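Local coordinates for putative prolyl-tRNA synthetase (Leishmania major, PDB 5XIL), which probably catalyses ATP-dependent attachment of L-proline to tRNA(Pro), this chain holding the class II core, anticodon-binding domain and zinc-containing C-terminal domain, at residues Pro117-Trp122 with Val131-Trp136; Asp242-Asp247 with Glu252-Pro257; Thr418-Phe423 with Asn445-Asp450. All blocks are in the same frame, centred on the assembly; numbering follows the deposited sequence.

Contact 1 of 3, residues Pro117-Trp122 with Val131-Trp136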
loop_
_atom_site.group_PDB
_atom_site.type_symbol
_atom_site.label_atom_id
_atom_site.label_comp_id
_atom_site.label_asym_id
_atom_site.label_seq_id
_atom_site.Cartn_x
_atom_site.Cartn_y
_atom_site.Cartn_z
ATOM N N PRO A 117 -24.845 4.109 4.795
ATOM C CA PRO A 117 -25.703 3.359 5.748
ATOM C C PRO A 117 -24.903 2.888 6.942
ATOM O O PRO A 117 -25.425 2.867 8.059
ATOM C CB PRO A 117 -26.213 2.169 4.907
ATOM C CG PRO A 117 -26.229 2.692 3.496
ATOM C CD PRO A 117 -25.045 3.655 3.402
ATOM N N TYR A 118 -23.646 2.454 6.741
ATOM C CA TYR A 118 -22.841 2.080 7.860
ATOM C C TYR A 118 -22.484 3.248 8.739
ATOM O O TYR A 118 -22.416 3.082 9.975
ATOM C CB TYR A 118 -21.606 1.194 7.444
ATOM C CG TYR A 118 -22.096 -0.157 7.020
ATOM C CD1 TYR A 118 -22.592 -0.368 5.746
ATOM C CD2 TYR A 118 -22.181 -1.198 7.944
ATOM C CE1 TYR A 118 -23.165 -1.590 5.361
ATOM C CE2 TYR A 118 -22.713 -2.443 7.575
ATOM C CZ TYR A 118 -23.216 -2.637 6.269
ATOM O OH TYR A 118 -23.757 -3.886 5.872
ATOM N N TYR A 119 -22.225 4.414 8.149
ATOM C CA TYR A 119 -21.955 5.599 8.918
ATOM C C TYR A 119 -23.154 5.850 9.867
ATOM O O TYR A 119 -22.995 6.219 11.017
ATOM C CB TYR A 119 -21.723 6.818 8.003
ATOM C CG TYR A 119 -20.282 6.913 7.493
ATOM C CD1 TYR A 119 -19.586 5.756 7.114
ATOM C CD2 TYR A 119 -19.612 8.134 7.403
ATOM C CE1 TYR A 119 -18.264 5.836 6.628
ATOM C CE2 TYR A 119 -18.277 8.219 6.908
ATOM C CZ TYR A 119 -17.633 7.056 6.550
ATOM O OH TYR A 119 -16.331 7.024 6.107
ATOM N N ALA A 120 -24.350 5.705 9.338
ATOM C CA ALA A 120 -25.577 5.886 10.152
ATOM C C ALA A 120 -25.562 4.905 11.323
ATOM O O ALA A 120 -25.809 5.296 12.436
ATOM C CB ALA A 120 -26.838 5.713 9.283
ATOM N N LYS A 121 -25.185 3.660 11.062
ATOM C CA LYS A 121 -25.125 2.628 12.068
ATOM C C LYS A 121 -24.038 2.887 13.128
ATOM O O LYS A 121 -24.288 2.840 14.331
ATOM C CB LYS A 121 -24.959 1.279 11.364
ATOM C CG LYS A 121 -25.027 0.140 12.328
ATOM C CD LYS A 121 -24.562 -1.172 11.762
ATOM C CE LYS A 121 -24.332 -2.177 12.907
ATOM N NZ LYS A 121 -24.978 -3.476 12.564
ATOM N N TRP A 122 -22.853 3.278 12.687
ATOM C CA TRP A 122 -21.746 3.474 13.571
ATOM C C TRP A 122 -21.867 4.729 14.348
ATOM O O TRP A 122 -21.295 4.836 15.391
ATOM C CB TRP A 122 -20.424 3.509 12.789
ATOM C CG TRP A 122 -20.117 2.205 12.110
ATOM C CD1 TRP A 122 -20.400 0.966 12.581
ATOM C CD2 TRP A 122 -19.372 2.014 10.874
ATOM N NE1 TRP A 122 -19.941 0.007 11.691
ATOM C CE2 TRP A 122 -19.284 0.627 10.654
ATOM C CE3 TRP A 122 -18.814 2.893 9.916
ATOM C CZ2 TRP A 122 -18.614 0.073 9.526
ATOM C CZ3 TRP A 122 -18.170 2.344 8.790
ATOM C CH2 TRP A 122 -18.081 0.967 8.590
ATOM N N VAL A 131 -15.912 10.212 12.277
ATOM C CA VAL A 131 -15.671 8.957 11.569
ATOM C C VAL A 131 -14.779 9.373 10.405
ATOM O O VAL A 131 -15.197 10.243 9.629
ATOM C CB VAL A 131 -16.978 8.324 11.062
ATOM C CG1 VAL A 131 -16.764 7.098 10.160
ATOM C CG2 VAL A 131 -17.793 7.868 12.273
ATOM N N ARG A 132 -13.546 8.823 10.309
ATOM C CA ARG A 132 -12.624 9.273 9.253
ATOM C C ARG A 132 -11.976 8.047 8.633
ATOM O O ARG A 132 -11.128 7.372 9.256
ATOM C CB ARG A 132 -11.529 10.148 9.850
ATOM C CG ARG A 132 -12.048 11.360 10.626
ATOM C CD ARG A 132 -10.964 12.033 11.407
ATOM N NE ARG A 132 -10.154 12.794 10.497
ATOM C CZ ARG A 132 -9.017 13.362 10.885
ATOM N NH1 ARG A 132 -8.634 13.240 12.168
ATOM N NH2 ARG A 132 -8.326 14.084 10.038
ATOM N N LEU A 133 -12.415 7.730 7.445
ATOM C CA LEU A 133 -12.070 6.464 6.769
ATOM C C LEU A 133 -11.577 6.691 5.328
ATOM O O LEU A 133 -12.114 7.553 4.619
ATOM C CB LEU A 133 -13.250 5.507 6.772
ATOM C CG LEU A 133 -13.770 5.081 8.190
ATOM C CD1 LEU A 133 -15.058 4.313 8.103
ATOM C CD2 LEU A 133 -12.738 4.328 8.998
ATOM N N ASN A 134 -10.576 5.921 4.927
ATOM C CA ASN A 134 -9.994 5.955 3.647
ATOM C C ASN A 134 -9.894 4.565 3.106
ATOM O O ASN A 134 -9.662 3.584 3.842
ATOM C CB ASN A 134 -8.577 6.556 3.777
ATOM C CG ASN A 134 -7.842 6.604 2.468
ATOM O OD1 ASN A 134 -8.302 7.271 1.540
ATOM N ND2 ASN A 134 -6.756 5.840 2.341
ATOM N N MET A 135 -9.976 4.463 1.791
ATOM C CA MET A 135 -9.811 3.210 1.087
ATOM C C MET A 135 -8.920 3.411 -0.129
ATOM O O MET A 135 -9.023 4.433 -0.790
ATOM C CB MET A 135 -11.169 2.772 0.565
ATOM C CG MET A 135 -12.123 2.409 1.630
ATOM S SD MET A 135 -13.729 1.930 0.895
ATOM C CE MET A 135 -14.222 3.464 0.166
ATOM N N TRP A 136 -8.011 2.492 -0.349
ATOM C CA TRP A 136 -7.198 2.397 -1.565
ATOM C C TRP A 136 -7.838 1.347 -2.419
ATOM O O TRP A 136 -7.914 0.195 -2.032
ATOM C CB TRP A 136 -5.752 2.035 -1.237
ATOM C CG TRP A 136 -5.024 3.149 -0.582
ATOM C CD1 TRP A 136 -4.872 3.348 0.763
ATOM C CD2 TRP A 136 -4.373 4.273 -1.218
ATOM N NE1 TRP A 136 -4.176 4.495 0.984
ATOM C CE2 TRP A 136 -3.833 5.074 -0.200
ATOM C CE3 TRP A 136 -4.155 4.640 -2.529
ATOM C CZ2 TRP A 136 -3.111 6.232 -0.461
ATOM C CZ3 TRP A 136 -3.463 5.804 -2.785
ATOM C CH2 TRP A 136 -2.956 6.589 -1.753
#
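The hydroxyl of Tyr119 hydrogen-bonds to the backbone carbonyl of His162 and, on its way there, lies against the side chain of Leu133, with OH 3.5 Å from Leu133 CB and 3.6 Å from its CD1. Leu133 is itself tied by backbone bonds to His162, so the phenol ends at the join between two strands, and its polar tip is satisfied although the residue is buried. Tyr119 and Leu133 lie alongside one another, pointing opposite ways, with Tyr119 CE1 3.8 Å from Leu133 CD1. Val131 meets the same ring differently. With CG1 anti to the backbone N (chi1 173°), that methyl is carried over one face of the phenol, 3.8 Å from the ring centroid and 17° off the ring normal, a CH-pi contact. Leu133 CD1 also serves a second aromatic: Trp122 CZ3 comes within 3.7 Å of it, so one leucine methyl fills the angle between phenol and indole. The same indole also meets the second subunit. Trp122 NE1 hydrogen-bonds to Glu28 of the second subunit, Arg39 of that subunit makes a cation-pi contact with the ring, and its Pro40 packs on Leu133. An apolar helix-strand contact here shares Trp122 and Leu133 with the subunit interface. Segments 117-122 and 131-136, on helix 111-122 and strand 131-139, run roughly against each other at 145°, their axes approaching to 10.8 Å, and only side chains bridge the gap. The strand pairs antiparallel with strand 156-165, consistent with the motif 2 pair of class II synthetases, and parallel with strand 63-64, while helix 40-60 packs against Asn134 and Trp136.

Contact 2 of 3, residues Asp242-Asp247 with Glu252-Pro257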
loop_
_atom_site.group_PDB
_atom_site.type_symbol
_atom_site.label_atom_id
_atom_site.label_comp_id
_atom_site.label_asym_id
_atom_site.label_seq_id
_atom_site.Cartn_x
_atom_site.Cartn_y
_atom_site.Cartn_z
ATOM N N ASP A 242 -30.020 9.375 6.969
ATOM C CA ASP A 242 -30.453 9.345 8.354
ATOM C C ASP A 242 -29.268 9.126 9.323
ATOM O O ASP A 242 -29.355 8.258 10.210
ATOM C CB ASP A 242 -31.540 8.264 8.503
ATOM C CG ASP A 242 -32.825 8.633 7.737
ATOM O OD1 ASP A 242 -33.301 9.778 7.902
ATOM O OD2 ASP A 242 -33.342 7.795 6.982
ATOM N N ILE A 243 -28.198 9.879 9.097
ATOM C CA ILE A 243 -27.038 9.962 9.972
ATOM C C ILE A 243 -27.347 11.121 10.915
ATOM O O ILE A 243 -27.619 12.245 10.483
ATOM C CB ILE A 243 -25.758 10.218 9.197
ATOM C CG1 ILE A 243 -25.581 9.148 8.110
ATOM C CG2 ILE A 243 -24.525 10.156 10.147
ATOM C CD1 ILE A 243 -24.500 9.469 7.047
ATOM N N ARG A 244 -27.389 10.811 12.211
ATOM C CA ARG A 244 -27.851 11.749 13.211
ATOM C C ARG A 244 -27.267 11.388 14.555
ATOM O O ARG A 244 -26.945 10.255 14.777
ATOM C CB ARG A 244 -29.380 11.664 13.302
ATOM C CG ARG A 244 -29.847 10.186 13.309
ATOM C CD ARG A 244 -31.342 10.002 13.479
ATOM N NE ARG A 244 -31.720 10.494 14.807
ATOM C CZ ARG A 244 -32.936 10.439 15.339
ATOM N NH1 ARG A 244 -33.947 9.899 14.673
ATOM N NH2 ARG A 244 -33.124 10.921 16.554
ATOM N N PHE A 245 -27.162 12.370 15.438
ATOM C CA PHE A 245 -26.855 12.110 16.816
ATOM C C PHE A 245 -27.504 13.196 17.692
ATOM O O PHE A 245 -27.740 14.323 17.259
ATOM C CB PHE A 245 -25.322 12.075 17.011
ATOM C CG PHE A 245 -24.649 13.383 16.700
ATOM C CD1 PHE A 245 -24.427 13.778 15.372
ATOM C CD2 PHE A 245 -24.241 14.243 17.723
ATOM C CE1 PHE A 245 -23.845 15.001 15.101
ATOM C CE2 PHE A 245 -23.650 15.461 17.445
ATOM C CZ PHE A 245 -23.479 15.850 16.120
ATOM N N GLN A 246 -27.760 12.853 18.948
ATOM C CA GLN A 246 -28.301 13.855 19.889
ATOM C C GLN A 246 -27.244 14.857 20.260
ATOM O O GLN A 246 -26.057 14.505 20.475
ATOM C CB GLN A 246 -28.828 13.176 21.178
ATOM C CG GLN A 246 -30.037 12.261 20.958
ATOM C CD GLN A 246 -31.130 12.954 20.183
ATOM O OE1 GLN A 246 -31.186 12.846 18.965
ATOM N NE2 GLN A 246 -31.972 13.729 20.880
ATOM N N ASP A 247 -27.648 16.115 20.326
ATOM C CA ASP A 247 -26.761 17.155 20.707
ATOM C C ASP A 247 -26.312 16.880 22.153
ATOM O O ASP A 247 -27.159 16.750 23.011
ATOM C CB ASP A 247 -27.498 18.460 20.663
ATOM C CG ASP A 247 -26.669 19.608 21.127
ATOM O OD1 ASP A 247 -25.633 19.408 21.777
ATOM O OD2 ASP A 247 -27.080 20.712 20.817
ATOM N N GLU A 252 -32.797 17.248 23.761
ATOM C CA GLU A 252 -34.028 17.395 22.972
ATOM C C GLU A 252 -33.825 17.416 21.450
ATOM O O GLU A 252 -34.778 17.274 20.699
ATOM C CB GLU A 252 -34.717 18.716 23.304
ATOM C CG GLU A 252 -35.152 18.821 24.740
ATOM C CD GLU A 252 -36.081 20.026 24.964
ATOM O OE1 GLU A 252 -35.641 20.960 25.640
ATOM O OE2 GLU A 252 -37.179 20.046 24.410
ATOM N N GLN A 253 -32.603 17.729 21.051
ATOM C CA GLN A 253 -32.262 18.123 19.679
ATOM C C GLN A 253 -31.362 17.027 19.020
ATOM O O GLN A 253 -30.410 16.501 19.642
ATOM C CB GLN A 253 -31.486 19.433 19.692
ATOM C CG GLN A 253 -32.287 20.623 20.191
ATOM C CD GLN A 253 -33.520 20.917 19.341
ATOM O OE1 GLN A 253 -33.593 20.660 18.108
ATOM N NE2 GLN A 253 -34.512 21.478 20.004
ATOM N N THR A 254 -31.654 16.768 17.764
ATOM C CA THR A 254 -30.876 15.848 16.913
ATOM C C THR A 254 -30.077 16.679 15.940
ATOM O O THR A 254 -30.571 17.679 15.417
ATOM C CB THR A 254 -31.838 14.955 16.170
ATOM O OG1 THR A 254 -32.669 14.289 17.139
ATOM C CG2 THR A 254 -31.115 13.896 15.439
ATOM N N LEU A 255 -28.804 16.332 15.778
ATOM C CA LEU A 255 -27.889 17.062 14.887
ATOM C C LEU A 255 -27.486 16.112 13.762
ATOM O O LEU A 255 -27.546 14.873 13.925
ATOM C CB LEU A 255 -26.632 17.520 15.604
ATOM C CG LEU A 255 -26.878 18.540 16.733
ATOM C CD1 LEU A 255 -25.567 18.953 17.381
ATOM C CD2 LEU A 255 -27.642 19.750 16.230
ATOM N N ILE A 256 -27.056 16.719 12.652
ATOM C CA ILE A 256 -26.531 15.949 11.530
ATOM C C ILE A 256 -25.052 16.238 11.347
ATOM O O ILE A 256 -24.613 17.386 11.385
ATOM C CB ILE A 256 -27.285 16.292 10.257
ATOM C CG1 ILE A 256 -28.786 16.028 10.505
ATOM C CG2 ILE A 256 -26.815 15.421 9.090
ATOM C CD1 ILE A 256 -29.705 16.225 9.289
ATOM N N PRO A 257 -24.241 15.174 11.201
ATOM C CA PRO A 257 -22.815 15.443 11.048
ATOM C C PRO A 257 -22.522 16.161 9.739
ATOM O O PRO A 257 -23.295 16.015 8.791
ATOM C CB PRO A 257 -22.191 14.070 10.935
ATOM C CG PRO A 257 -23.160 13.141 11.511
ATOM C CD PRO A 257 -24.524 13.757 11.311
HETATM O O HOH W 1 -34.462 15.293 19.152
#
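Strands 245-247 and 253-255 form an antiparallel hairpin whose short axes approach to 4.4 Å at 124°, a strong twist away from straight antiparallel. Phe245 and Leu255 make the hydrogen-bonded pair, Phe245 N to Leu255 O at 2.9 Å and Leu255 N to Phe245 O at 2.7 Å. Gln246 faces Thr254 in a non-hydrogen-bonded pair, and Asp247 N to Gln253 O, 2.9 Å, takes the ladder one step further. On the face of Gln246 and Thr254, Thr254 OG1 donates to Gln246 OE1 at 2.8 Å, in the carbonyl plane and on a lone pair. A water donates to both Thr254 OG1 and Glu252 O. Gln246 NE2 turns to Asn251 O, so the glutamine amide spans the turn. Thr254 CG2 packs against Arg244, 3.5 Å from its CB. On the face of Phe245 and Leu255, Leu255 CB lies over the phenyl ring, 4.0 Å from the centroid and 25° off the normal. Phe245 CG sits between the backbone N and carbonyl carbon (chi1 63°), which swings the ring across the partner strand toward Pro257. There Ile243 CG2 meets Pro257 CG at 3.6 Å, their side chains set roughly perpendicular. Asp242 closes helix 236-241 in a Schellman motif just before the hairpin. Ile243 packs on Ile123 and on Tyr119 and Ala120 of helix 111-122, and Phe245 on His126 and Leu129.

Contact 3 of 3, residues Thr418-Phe423 with Asn445-Asp450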
loop_
_atom_site.group_PDB
_atom_site.type_symbol
_atom_site.label_atom_id
_atom_site.label_comp_id
_atom_site.label_asym_id
_atom_site.label_seq_id
_atom_site.Cartn_x
_atom_site.Cartn_y
_atom_site.Cartn_z
ATOM N N THR A 418 -9.235 40.821 -19.981
ATOM C CA THR A 418 -10.361 41.675 -19.547
ATOM C C THR A 418 -11.345 42.070 -20.616
ATOM O O THR A 418 -12.362 42.682 -20.283
ATOM C CB THR A 418 -9.844 42.981 -18.995
ATOM O OG1 THR A 418 -9.077 43.627 -20.009
ATOM C CG2 THR A 418 -8.944 42.738 -17.836
ATOM N N GLU A 419 -11.019 41.841 -21.880
ATOM C CA GLU A 419 -11.888 42.108 -22.986
ATOM C C GLU A 419 -12.360 40.827 -23.698
ATOM O O GLU A 419 -11.554 40.010 -24.154
ATOM C CB GLU A 419 -11.166 43.058 -23.958
ATOM C CG GLU A 419 -10.313 44.147 -23.266
ATOM C CD GLU A 419 -11.089 45.189 -22.458
ATOM O OE1 GLU A 419 -12.066 45.701 -23.050
ATOM O OE2 GLU A 419 -10.740 45.507 -21.266
ATOM N N TRP A 420 -13.682 40.713 -23.931
ATOM C CA TRP A 420 -14.224 39.551 -24.529
ATOM C C TRP A 420 -13.522 39.204 -25.850
ATOM O O TRP A 420 -13.360 38.050 -26.160
ATOM C CB TRP A 420 -15.765 39.595 -24.686
ATOM C CG TRP A 420 -16.176 38.400 -25.427
ATOM C CD1 TRP A 420 -16.470 38.301 -26.744
ATOM C CD2 TRP A 420 -16.143 37.026 -24.930
ATOM N NE1 TRP A 420 -16.701 37.019 -27.070
ATOM C CE2 TRP A 420 -16.506 36.208 -25.982
ATOM C CE3 TRP A 420 -15.925 36.454 -23.692
ATOM C CZ2 TRP A 420 -16.556 34.813 -25.871
ATOM C CZ3 TRP A 420 -15.981 35.079 -23.582
ATOM C CH2 TRP A 420 -16.336 34.280 -24.661
ATOM N N THR A 421 -13.142 40.210 -26.644
ATOM C CA THR A 421 -12.670 39.941 -27.966
ATOM C C THR A 421 -11.331 39.223 -27.959
ATOM O O THR A 421 -10.961 38.647 -28.955
ATOM C CB THR A 421 -12.510 41.217 -28.843
ATOM O OG1 THR A 421 -11.900 42.267 -28.067
ATOM C CG2 THR A 421 -13.811 41.712 -29.338
ATOM N N GLU A 422 -10.612 39.290 -26.862
ATOM C CA GLU A 422 -9.328 38.612 -26.756
ATOM C C GLU A 422 -9.415 37.210 -26.149
ATOM O O GLU A 422 -8.387 36.508 -26.088
ATOM C CB GLU A 422 -8.307 39.509 -26.008
ATOM C CG GLU A 422 -8.611 39.844 -24.566
ATOM C CD GLU A 422 -7.616 40.813 -23.917
ATOM O OE1 GLU A 422 -6.561 41.113 -24.565
ATOM O OE2 GLU A 422 -7.849 41.259 -22.776
ATOM N N PHE A 423 -10.613 36.814 -25.727
ATOM C CA PHE A 423 -10.839 35.538 -24.998
ATOM C C PHE A 423 -10.599 34.339 -25.888
ATOM O O PHE A 423 -9.690 33.542 -25.628
ATOM C CB PHE A 423 -12.271 35.500 -24.467
ATOM C CG PHE A 423 -12.549 34.395 -23.444
ATOM C CD1 PHE A 423 -12.874 33.125 -23.854
ATOM C CD2 PHE A 423 -12.473 34.687 -22.083
ATOM C CE1 PHE A 423 -13.118 32.116 -22.914
ATOM C CE2 PHE A 423 -12.702 33.723 -21.122
ATOM C CZ PHE A 423 -13.050 32.431 -21.544
ATOM N N ASN A 445 -22.095 30.228 -18.025
ATOM C CA ASN A 445 -22.711 29.487 -19.115
ATOM C C ASN A 445 -22.541 30.197 -20.491
ATOM O O ASN A 445 -22.312 29.568 -21.517
ATOM C CB ASN A 445 -24.211 29.345 -18.785
ATOM C CG ASN A 445 -24.502 28.167 -17.874
ATOM O OD1 ASN A 445 -23.788 27.186 -17.866
ATOM N ND2 ASN A 445 -25.573 28.247 -17.122
ATOM N N GLN A 446 -22.736 31.516 -20.484
ATOM C CA GLN A 446 -22.596 32.307 -21.679
ATOM C C GLN A 446 -21.133 32.257 -22.213
ATOM O O GLN A 446 -20.896 32.073 -23.398
ATOM C CB GLN A 446 -22.957 33.748 -21.396
ATOM C CG GLN A 446 -23.228 34.497 -22.709
ATOM C CD GLN A 446 -23.274 35.979 -22.549
ATOM O OE1 GLN A 446 -23.928 36.502 -21.628
ATOM N NE2 GLN A 446 -22.588 36.691 -23.442
ATOM N N VAL A 447 -20.173 32.361 -21.299
ATOM C CA VAL A 447 -18.758 32.219 -21.721
ATOM C C VAL A 447 -18.531 30.905 -22.472
ATOM O O VAL A 447 -17.911 30.896 -23.541
ATOM C CB VAL A 447 -17.830 32.385 -20.531
ATOM C CG1 VAL A 447 -16.396 31.960 -20.920
ATOM C CG2 VAL A 447 -17.881 33.811 -20.025
ATOM N N LYS A 448 -19.040 29.790 -21.942
ATOM C CA LYS A 448 -18.794 28.516 -22.569
ATOM C C LYS A 448 -19.520 28.398 -23.914
ATOM O O LYS A 448 -18.997 27.928 -24.932
ATOM C CB LYS A 448 -19.129 27.388 -21.591
ATOM C CG LYS A 448 -18.726 26.000 -22.058
ATOM C CD LYS A 448 -19.007 24.990 -20.929
ATOM C CE LYS A 448 -18.319 23.660 -21.101
ATOM N NZ LYS A 448 -18.823 22.908 -22.273
ATOM N N LYS A 449 -20.742 28.890 -23.961
ATOM C CA LYS A 449 -21.471 28.903 -25.224
ATOM C C LYS A 449 -20.842 29.751 -26.313
ATOM O O LYS A 449 -20.626 29.265 -27.385
ATOM C CB LYS A 449 -22.893 29.481 -24.997
ATOM C CG LYS A 449 -23.698 29.618 -26.265
ATOM C CD LYS A 449 -25.098 30.186 -25.890
ATOM C CE LYS A 449 -26.059 30.273 -27.086
ATOM N NZ LYS A 449 -25.694 31.268 -28.115
ATOM N N ASP A 450 -20.529 30.980 -25.975
ATOM C CA ASP A 450 -20.004 31.998 -26.915
ATOM C C ASP A 450 -18.615 31.586 -27.379
ATOM O O ASP A 450 -18.244 31.737 -28.569
ATOM C CB ASP A 450 -19.906 33.372 -26.219
ATOM C CG ASP A 450 -21.270 34.074 -26.013
ATOM O OD1 ASP A 450 -22.284 33.562 -26.500
ATOM O OD2 ASP A 450 -21.294 35.141 -25.406
#
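Trp420 and Phe423 both carry CG anti to the backbone N (chi1 175° and -167°), and these torsions send two aromatic side chains from one turn of chain in the same general direction, onto Val447 and Asp450 of helix 441-455. The rings also pack on each other: Trp420 CZ3 stands 3.5 Å above one face of the phenyl ring of Phe423, offset toward its rim. Phe423 presents CZ to the valine, 3.4 Å from Val447 CG1, a close fit between side chains that lie nearly square to one another. The indole reaches the same methyl more loosely, with Trp420 CZ3 4.1 Å from Val447 CG1. Its six-membered ring then runs on along the helix to Asp450, where Trp420 CZ2 is 3.7 Å from CB. Ring and carboxylate planes stand 73° apart, and it is the methylene, not the charged group, that touches the indole. The carboxylate has its own partner a turn earlier: Gln446 NE2 donates to Asp450 OD2 at 2.8 Å, on the syn side, though tilted from the carboxylate plane. The same amide nitrogen also reaches Lys496 O, while Trp420 NE1 hydrogen-bonds to Glu454. On the other segment, Thr418 OG1 donates to Glu419 OE2 at 2.8 Å. Glu419 belongs, with Glu492, to a magnesium-binding site of this protein, though no ion occupies it in this chain. The loop lies against helix 441-455 of the C-terminal domain. That helix carries the zinc ligand Cys443, and the zinc ion is about 8 Å from the Val447 side chain. Phe508 of strand 504-509 meets Phe423 edge-to-face, and helix 423-428 starts at Phe423.

Overall arrangement
The three contacts follow one another along the chain, each closing before the next opens. Contacts 1 and 2 lie within the class II core, their centres 17 Å apart, and they touch directly: Ala120 CB is 3.8 Å from Ile243 CG1, and Tyr119 CB is 4.0 Å from Ile243 CD1. Tyr119 takes part in both, its ring meeting strand 131-139 and its CB meeting Ile243, while Ala120 adds to the second. Contact 3 stands apart in the C-terminal domain, with centres 43 Å from contact 1 and 46 Å from contact 2. Dimer-forming core and zinc-containing domain are thus packed locally, by separate sets of residues.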